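Local coordinates for hypothetical protein PH1505 (Pyrococcus horikoshii, PDB 2CYJ) that is of unknown function but belongs to the DUF498/DUF598 (Mth938-like) family and has a small alpha/beta fold built around a mixed beta-sheet, at residues D62-G67 against L111-V116; V23-G28 against L57-D62; L48-L53 against P78-L83. All blocks are in the same frame, centred on the assembly; numbering follows the deposited sequence. Where two conformers were deposited one is given.

Contact 1: D62-G67 against L111-V116; sequences DVLLVG and LAIIHV
Leu64 and Leu111 both carry CG trans to the backbone N (chi1 169° and 171°), which lays the two side chains next to each other, pointing the same way on one face of the sheet. CD1 of Leu64 then touches CD2 of Leu111 at 3.9 Å and reaches forward to CD1 of Ile113 at 4.0 Å, while Val66 continues that face. The other face carries Leu65, Ala112 and Ile114. Leu65, present in two conformers, lies beside Ala112 in the one considered, and Gly67, without a side chain, lies beside the terminal methyl of Ile114, whose CD1 comes within 4.2 Å of Gly67 N. Strand 110-115 is the central strand of the five-stranded mixed sheet and 63-68 its parallel neighbour, and helix 94-104 covers the Leu65, Ala112 and Ile114 face. Five backbone hydrogen bonds join them in parallel register, from Leu111 N to Val63 O (2.9 Å) through Leu65 N to Leu111 O (2.8 Å) and on to His115 N, which gives to Gly67 O. His115 CB packs 3.2 Å from the same Gly67 O, and the imidazole turns away to bond through ND1 with Asp21.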
# COMPACT_ATOMS: atom_id res chain seq x y z
N ASP A 62 8.71 -0.64 -10.12
CA ASP A 62 9.59 0.53 -10.13
C ASP A 62 9.31 1.42 -8.93
O ASP A 62 10.21 2.07 -8.39
CB ASP A 62 9.33 1.37 -11.39
CG ASP A 62 9.52 0.58 -12.67
OD1 ASP A 62 10.61 -0.01 -12.84
OD2 ASP A 62 8.59 0.56 -13.50
N VAL A 63 8.05 1.44 -8.53
CA VAL A 63 7.59 2.31 -7.47
C VAL A 63 6.82 1.58 -6.39
O VAL A 63 5.96 0.76 -6.72
CB VAL A 63 6.63 3.37 -8.05
CG1 VAL A 63 6.10 4.28 -6.95
CG2 VAL A 63 7.32 4.18 -9.14
N LEU A 64 7.14 1.85 -5.13
CA LEU A 64 6.36 1.32 -4.01
C LEU A 64 5.61 2.55 -3.49
O LEU A 64 6.23 3.54 -3.07
CB LEU A 64 7.23 0.76 -2.87
CG LEU A 64 6.39 0.46 -1.60
CD1 LEU A 64 5.41 -0.68 -1.86
CD2 LEU A 64 7.31 0.13 -0.44
N LEU A 65 4.28 2.50 -3.56
CA LEU A 65 3.43 3.59 -3.10
C LEU A 65 2.66 3.12 -1.88
O LEU A 65 1.94 2.13 -1.92
CB LEU A 65 2.48 4.02 -4.22
CG LEU A 65 1.48 5.17 -3.96
CD1 LEU A 65 0.25 4.64 -3.25
CD2 LEU A 65 2.15 6.28 -3.19
N VAL A 66 2.83 3.84 -0.77
CA VAL A 66 2.13 3.47 0.45
C VAL A 66 1.14 4.54 0.88
O VAL A 66 1.50 5.71 1.04
CB VAL A 66 3.12 3.24 1.64
CG1 VAL A 66 2.37 2.78 2.88
CG2 VAL A 66 4.18 2.21 1.25
N GLY A 67 -0.12 4.13 1.02
CA GLY A 67 -1.19 4.99 1.52
C GLY A 67 -1.08 4.74 3.02
O GLY A 67 -1.44 3.67 3.52
N LEU A 111 3.64 -0.87 -7.18
CA LEU A 111 3.17 -1.78 -6.13
C LEU A 111 2.61 -0.82 -5.06
O LEU A 111 3.33 0.06 -4.58
CB LEU A 111 4.33 -2.58 -5.54
CG LEU A 111 3.98 -3.40 -4.29
CD1 LEU A 111 2.89 -4.45 -4.59
CD2 LEU A 111 5.25 -4.08 -3.78
N ALA A 112 1.34 -0.97 -4.71
CA ALA A 112 0.75 -0.08 -3.71
C ALA A 112 0.22 -0.82 -2.50
O ALA A 112 -0.41 -1.86 -2.63
CB ALA A 112 -0.40 0.73 -4.35
N ILE A 113 0.51 -0.29 -1.31
CA ILE A 113 0.01 -0.88 -0.06
C ILE A 113 -0.87 0.23 0.50
O ILE A 113 -0.40 1.35 0.76
CB ILE A 113 1.14 -1.21 0.91
CG1 ILE A 113 2.08 -2.24 0.26
CG2 ILE A 113 0.56 -1.77 2.21
CD1 ILE A 113 3.37 -2.46 1.02
N ILE A 114 -2.15 -0.08 0.66
CA ILE A 114 -3.13 0.90 1.10
C ILE A 114 -3.74 0.64 2.46
O ILE A 114 -4.44 -0.36 2.66
CB ILE A 114 -4.28 0.98 0.06
CG1 ILE A 114 -3.71 1.17 -1.35
CG2 ILE A 114 -5.27 2.07 0.45
CD1 ILE A 114 -2.96 2.49 -1.59
N HIS A 115 -3.47 1.54 3.40
CA HIS A 115 -4.01 1.44 4.75
C HIS A 115 -5.25 2.34 4.76
O HIS A 115 -5.16 3.55 4.53
CB HIS A 115 -2.96 1.91 5.75
CG HIS A 115 -3.39 1.79 7.17
ND1 HIS A 115 -3.86 0.62 7.71
CD2 HIS A 115 -3.40 2.70 8.18
CE1 HIS A 115 -4.14 0.81 8.99
NE2 HIS A 115 -3.87 2.07 9.30
N VAL A 116 -6.41 1.74 5.01
CA VAL A 116 -7.67 2.47 4.96
C VAL A 116 -8.19 3.16 6.21
O VAL A 116 -9.18 3.90 6.14
CB VAL A 116 -8.80 1.57 4.35
CG1 VAL A 116 -8.35 1.05 2.98
CG2 VAL A 116 -9.13 0.41 5.27

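Contact 2: V23-G28 against L57-D62; sequences VIYPSG and LVEDFD
Tyr25 to Gly28 form a type I beta turn, closed by the bond from Gly28 N to Tyr25 O (2.8 Å), and the loop 57-62 passes beside it with Pro26 and Phe61 as the nearest alpha carbons. The carboxylate of Glu59 grips the turn with both oxygens. OE1 takes the hydroxyl of Ser27 OG at 2.7 Å, and OE2 takes Ser27 N at 2.9 Å, each oxygen using its syn lone pair. Two bonds to a single residue fix the rotation of the carboxylate, and the hydroxyl can reach it because Ser27 OG stands between its own N and carbonyl carbon (chi1 62°). Glu59 is extended beyond CG and runs past Pro26 in the opposite direction, with OE2 3.2 Å from Pro26 CD. Arg29 adds a long, weak ion pair to OE1. The turn follows strand 22-24, which lies between 30-32 and 110-115 in the mixed sheet, whereas 57-62 is the connection from helix 50-54 into strand 63-68, the parallel neighbour of the central strand 110-115, so the carboxylate links two loops at the same end of the sheet. Next to the carboxylate, the pyrrolidine crosses the start of the Phe61 side chain at an angle, Pro26 CG meeting Phe61 CB at 3.7 Å; the phenyl ring itself leads away, to a cation-pi contact with Lys87. The Tyr25 ring meets Val58 obliquely, CE1 lying 4.1 Å from Val58 CB, and one of its faces carries Val23 CG1 near the rim. Asp60 instead forms a salt bridge with Arg109.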
# COMPACT_ATOMS: atom_id res chain seq x y z
N VAL A 23 -3.45 -4.55 -1.02
CA VAL A 23 -2.21 -4.45 -1.77
C VAL A 23 -2.62 -4.53 -3.24
O VAL A 23 -3.36 -5.43 -3.65
CB VAL A 23 -1.24 -5.61 -1.44
CG1 VAL A 23 0.01 -5.53 -2.31
CG2 VAL A 23 -0.86 -5.55 0.03
N ILE A 24 -2.20 -3.54 -4.02
CA ILE A 24 -2.49 -3.51 -5.44
C ILE A 24 -1.16 -3.74 -6.15
O ILE A 24 -0.22 -2.94 -6.01
CB ILE A 24 -3.07 -2.15 -5.88
CG1 ILE A 24 -4.35 -1.84 -5.09
CG2 ILE A 24 -3.35 -2.17 -7.38
CD1 ILE A 24 -4.82 -0.39 -5.20
N TYR A 25 -1.06 -4.85 -6.86
CA TYR A 25 0.15 -5.20 -7.59
C TYR A 25 0.23 -4.46 -8.92
O TYR A 25 -0.77 -3.97 -9.42
CB TYR A 25 0.17 -6.72 -7.81
CG TYR A 25 0.37 -7.45 -6.51
CD1 TYR A 25 1.65 -7.65 -6.01
CD2 TYR A 25 -0.71 -7.86 -5.73
CE1 TYR A 25 1.87 -8.23 -4.78
CE2 TYR A 25 -0.51 -8.45 -4.47
CZ TYR A 25 0.79 -8.62 -4.01
OH TYR A 25 1.05 -9.18 -2.78
N PRO A 26 1.44 -4.35 -9.49
CA PRO A 26 1.65 -3.65 -10.77
C PRO A 26 0.69 -4.07 -11.88
O PRO A 26 0.31 -3.24 -12.71
CB PRO A 26 3.10 -3.99 -11.12
CG PRO A 26 3.74 -4.06 -9.78
CD PRO A 26 2.73 -4.80 -8.93
N SER A 27 0.32 -5.35 -11.89
CA SER A 27 -0.59 -5.90 -12.89
C SER A 27 -2.03 -5.51 -12.65
O SER A 27 -2.88 -5.75 -13.50
CB SER A 27 -0.53 -7.43 -12.87
OG SER A 27 -0.95 -7.92 -11.60
N GLY A 28 -2.32 -4.96 -11.47
CA GLY A 28 -3.69 -4.60 -11.17
C GLY A 28 -4.37 -5.64 -10.29
O GLY A 28 -5.51 -5.46 -9.89
N LEU A 57 6.62 -8.92 -2.54
CA LEU A 57 7.61 -8.89 -3.62
C LEU A 57 7.31 -10.09 -4.52
O LEU A 57 7.99 -11.13 -4.47
CB LEU A 57 9.02 -8.96 -3.04
CG LEU A 57 9.28 -7.87 -2.00
CD1 LEU A 57 10.71 -8.00 -1.52
CD2 LEU A 57 9.05 -6.48 -2.59
N VAL A 58 6.28 -9.93 -5.34
CA VAL A 58 5.79 -10.99 -6.23
C VAL A 58 5.94 -10.63 -7.70
O VAL A 58 6.25 -11.49 -8.52
CB VAL A 58 4.30 -11.27 -5.91
CG1 VAL A 58 3.75 -12.34 -6.82
CG2 VAL A 58 4.16 -11.70 -4.45
N GLU A 59 5.70 -9.36 -8.02
CA GLU A 59 5.85 -8.86 -9.38
C GLU A 59 6.92 -7.78 -9.33
O GLU A 59 7.08 -7.10 -8.31
CB GLU A 59 4.55 -8.24 -9.89
CG GLU A 59 3.39 -9.21 -9.95
CD GLU A 59 2.10 -8.54 -10.43
OE1 GLU A 59 1.05 -9.21 -10.40
OE2 GLU A 59 2.15 -7.35 -10.83
N ASP A 60 7.65 -7.62 -10.43
CA ASP A 60 8.68 -6.60 -10.53
C ASP A 60 7.98 -5.24 -10.51
O ASP A 60 6.88 -5.08 -11.04
CB ASP A 60 9.45 -6.79 -11.85
CG ASP A 60 10.74 -6.00 -11.90
OD1 ASP A 60 11.44 -5.93 -10.87
OD2 ASP A 60 11.06 -5.45 -12.97
N PHE A 61 8.61 -4.25 -9.88
CA PHE A 61 8.02 -2.92 -9.81
C PHE A 61 9.10 -1.85 -9.75
O PHE A 61 10.25 -2.13 -9.40
CB PHE A 61 7.07 -2.81 -8.60
CG PHE A 61 7.74 -3.02 -7.26
CD1 PHE A 61 8.14 -1.94 -6.48
CD2 PHE A 61 7.98 -4.31 -6.79
CE1 PHE A 61 8.77 -2.13 -5.25
CE2 PHE A 61 8.61 -4.52 -5.56
CZ PHE A 61 9.01 -3.42 -4.79
N ASP A 62 8.71 -0.64 -10.12
CA ASP A 62 9.59 0.53 -10.13
C ASP A 62 9.31 1.42 -8.93
O ASP A 62 10.21 2.07 -8.39
CB ASP A 62 9.33 1.37 -11.39
CG ASP A 62 9.52 0.58 -12.67
OD1 ASP A 62 10.61 -0.01 -12.84
OD2 ASP A 62 8.59 0.56 -13.50

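Contact 3: L48-L53 against P78-L83; sequences LDPEEL and PESKKL
Ser80 points its side chain from one short helix toward the beginning of the other, where the chain passes from Leu48 into Pro50. With OG trans to its own carbonyl carbon (chi1 -63°), the hydroxyl gives a hydrogen bond to Leu48 O at 2.8 Å. It approaches well to the side of the carbonyl, at a C=O to donor angle of 127° and tilted 29° from the carbonyl plane. Ser80 OG also lies against the pyrrolidine ring, 3.3 Å from Pro50 CD. The ring of Pro50 crosses Glu79 at a slant, its CG resting 3.8 Å from Glu79 CB, so that the aliphatic root of the glutamate, and not its carboxylate, makes the contact. One turn further along, Leu53 and Leu83 slide past each other in opposite directions. CD2 of Leu83 comes to 4.2 Å from Leu53 CG and also lies against Pro50 O, while CD2 of Leu53 reaches the backbone of the facing helix, 3.5 Å from Ser80 O, and touches Ser80 CB. Apolar groups thus flank the buried hydroxyl bond, and Leu83 lies toward the solvent side. Asp49 forms the N-cap of helix 50-54: its OD1 accepts from Glu52 N at 3.0 Å, with the donor nearly in line with the C-O bond. Glu52 itself turns to Arg33, Tyr56 and Ser38. The contact joins two short helices that each follow a strand of the small parallel pair 47-48 and 75-76, where Leu48 is backbone-bonded to Ser75 and Leu77. Helix 36-42 borders Asp49 and Glu52, and Leu48 and Leu53 rest on Ile113 of the central strand 110-115.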
# COMPACT_ATOMS: atom_id res chain seq x y z
N LEU A 48 4.91 -0.84 9.40
CA LEU A 48 4.97 -1.92 8.42
C LEU A 48 6.39 -2.48 8.42
O LEU A 48 7.33 -1.78 8.05
CB LEU A 48 4.56 -1.40 7.04
CG LEU A 48 4.05 -2.49 6.10
CD1 LEU A 48 3.12 -1.88 5.05
CD2 LEU A 48 5.23 -3.22 5.46
N ASP A 49 6.55 -3.73 8.83
CA ASP A 49 7.90 -4.26 8.89
C ASP A 49 8.36 -5.05 7.67
O ASP A 49 7.56 -5.40 6.80
CB ASP A 49 8.12 -5.04 10.20
CG ASP A 49 7.39 -6.35 10.26
OD1 ASP A 49 7.07 -6.93 9.20
OD2 ASP A 49 7.15 -6.83 11.39
N PRO A 50 9.66 -5.33 7.59
CA PRO A 50 10.16 -6.07 6.44
C PRO A 50 9.60 -7.46 6.23
O PRO A 50 9.48 -7.91 5.09
CB PRO A 50 11.68 -6.04 6.62
CG PRO A 50 11.84 -5.95 8.09
CD PRO A 50 10.77 -4.97 8.50
N GLU A 51 9.27 -8.16 7.31
CA GLU A 51 8.70 -9.49 7.18
C GLU A 51 7.39 -9.42 6.40
O GLU A 51 7.06 -10.33 5.63
CB GLU A 51 8.45 -10.11 8.56
CG GLU A 51 9.72 -10.48 9.32
CD GLU A 51 10.36 -9.32 10.08
OE1 GLU A 51 9.85 -8.17 10.00
OE2 GLU A 51 11.37 -9.55 10.76
N GLU A 52 6.63 -8.35 6.61
CA GLU A 52 5.38 -8.20 5.89
C GLU A 52 5.65 -7.76 4.45
O GLU A 52 5.12 -8.34 3.51
CB GLU A 52 4.44 -7.19 6.57
CG GLU A 52 3.11 -7.07 5.80
CD GLU A 52 2.19 -5.95 6.27
OE1 GLU A 52 1.26 -5.62 5.50
OE2 GLU A 52 2.37 -5.42 7.38
N LEU A 53 6.47 -6.72 4.27
CA LEU A 53 6.74 -6.22 2.93
C LEU A 53 7.29 -7.27 1.97
O LEU A 53 6.94 -7.29 0.79
CB LEU A 53 7.70 -5.03 3.00
CG LEU A 53 8.08 -4.35 1.68
CD1 LEU A 53 6.82 -3.92 0.91
CD2 LEU A 53 8.95 -3.14 1.98
N PRO A 78 12.51 1.49 9.01
CA PRO A 78 13.75 1.70 8.25
C PRO A 78 14.19 0.44 7.49
O PRO A 78 14.65 0.53 6.35
CB PRO A 78 14.74 2.11 9.34
CG PRO A 78 13.86 2.87 10.30
CD PRO A 78 12.64 1.98 10.39
N GLU A 79 14.05 -0.71 8.13
CA GLU A 79 14.44 -1.99 7.55
C GLU A 79 13.57 -2.32 6.34
O GLU A 79 14.00 -2.99 5.40
CB GLU A 79 14.33 -3.10 8.60
CG GLU A 79 14.88 -2.70 9.97
CD GLU A 79 14.05 -1.60 10.64
OE1 GLU A 79 12.84 -1.82 10.87
OE2 GLU A 79 14.60 -0.52 10.93
N SER A 80 12.33 -1.84 6.34
CA SER A 80 11.44 -2.08 5.21
C SER A 80 11.90 -1.22 4.06
O SER A 80 11.96 -1.67 2.91
CB SER A 80 10.00 -1.74 5.57
OG SER A 80 9.55 -2.59 6.61
N LYS A 81 12.24 0.03 4.36
CA LYS A 81 12.72 0.94 3.34
C LYS A 81 14.01 0.41 2.72
O LYS A 81 14.24 0.56 1.52
CB LYS A 81 12.93 2.34 3.92
CG LYS A 81 11.60 3.05 4.20
CD LYS A 81 11.77 4.48 4.68
CE LYS A 81 12.26 4.54 6.11
NZ LYS A 81 12.07 5.89 6.72
N LYS A 82 14.84 -0.24 3.54
CA LYS A 82 16.10 -0.80 3.05
C LYS A 82 15.84 -1.87 1.99
O LYS A 82 16.56 -1.99 1.00
CB LYS A 82 16.89 -1.40 4.22
CG LYS A 82 18.27 -1.93 3.85
CD LYS A 82 19.27 -0.81 3.70
CE LYS A 82 20.67 -1.36 3.44
NZ LYS A 82 21.68 -0.28 3.35
N LEU A 83 14.80 -2.66 2.22
CA LEU A 83 14.43 -3.74 1.32
C LEU A 83 14.14 -3.22 -0.10
O LEU A 83 14.40 -3.91 -1.08
CB LEU A 83 13.21 -4.47 1.89
CG LEU A 83 12.81 -5.84 1.37
CD1 LEU A 83 14.02 -6.78 1.38
CD2 LEU A 83 11.70 -6.40 2.25

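In the fold
Contact 1 lies inside the mixed sheet, contact 2 joins loops at one end of its strands, and contact 3 packs on the face bearing Leu64 and Ile113. Contact 1 is centred about 3 Å from the centre of the chain; the centres of contacts 2 and 3 lie about 10 and 13 Å from that of contact 1, and about 16 Å from each other. Contacts 1 and 2 share Asp62 and meet where Ile24 N lies 2.8 Å from Ala112 O, a probable hydrogen bond between adjacent strands, and where Leu111 CD1 packs 3.7 Å from Tyr25 CD1. Contact 3 rests on contact 1 through Leu53 CD1, 3.7 Å from Ile113 CD1. Contacts 2 and 3 merely brush, Leu57 CD1 lying 4.2 Å from Leu83 CG.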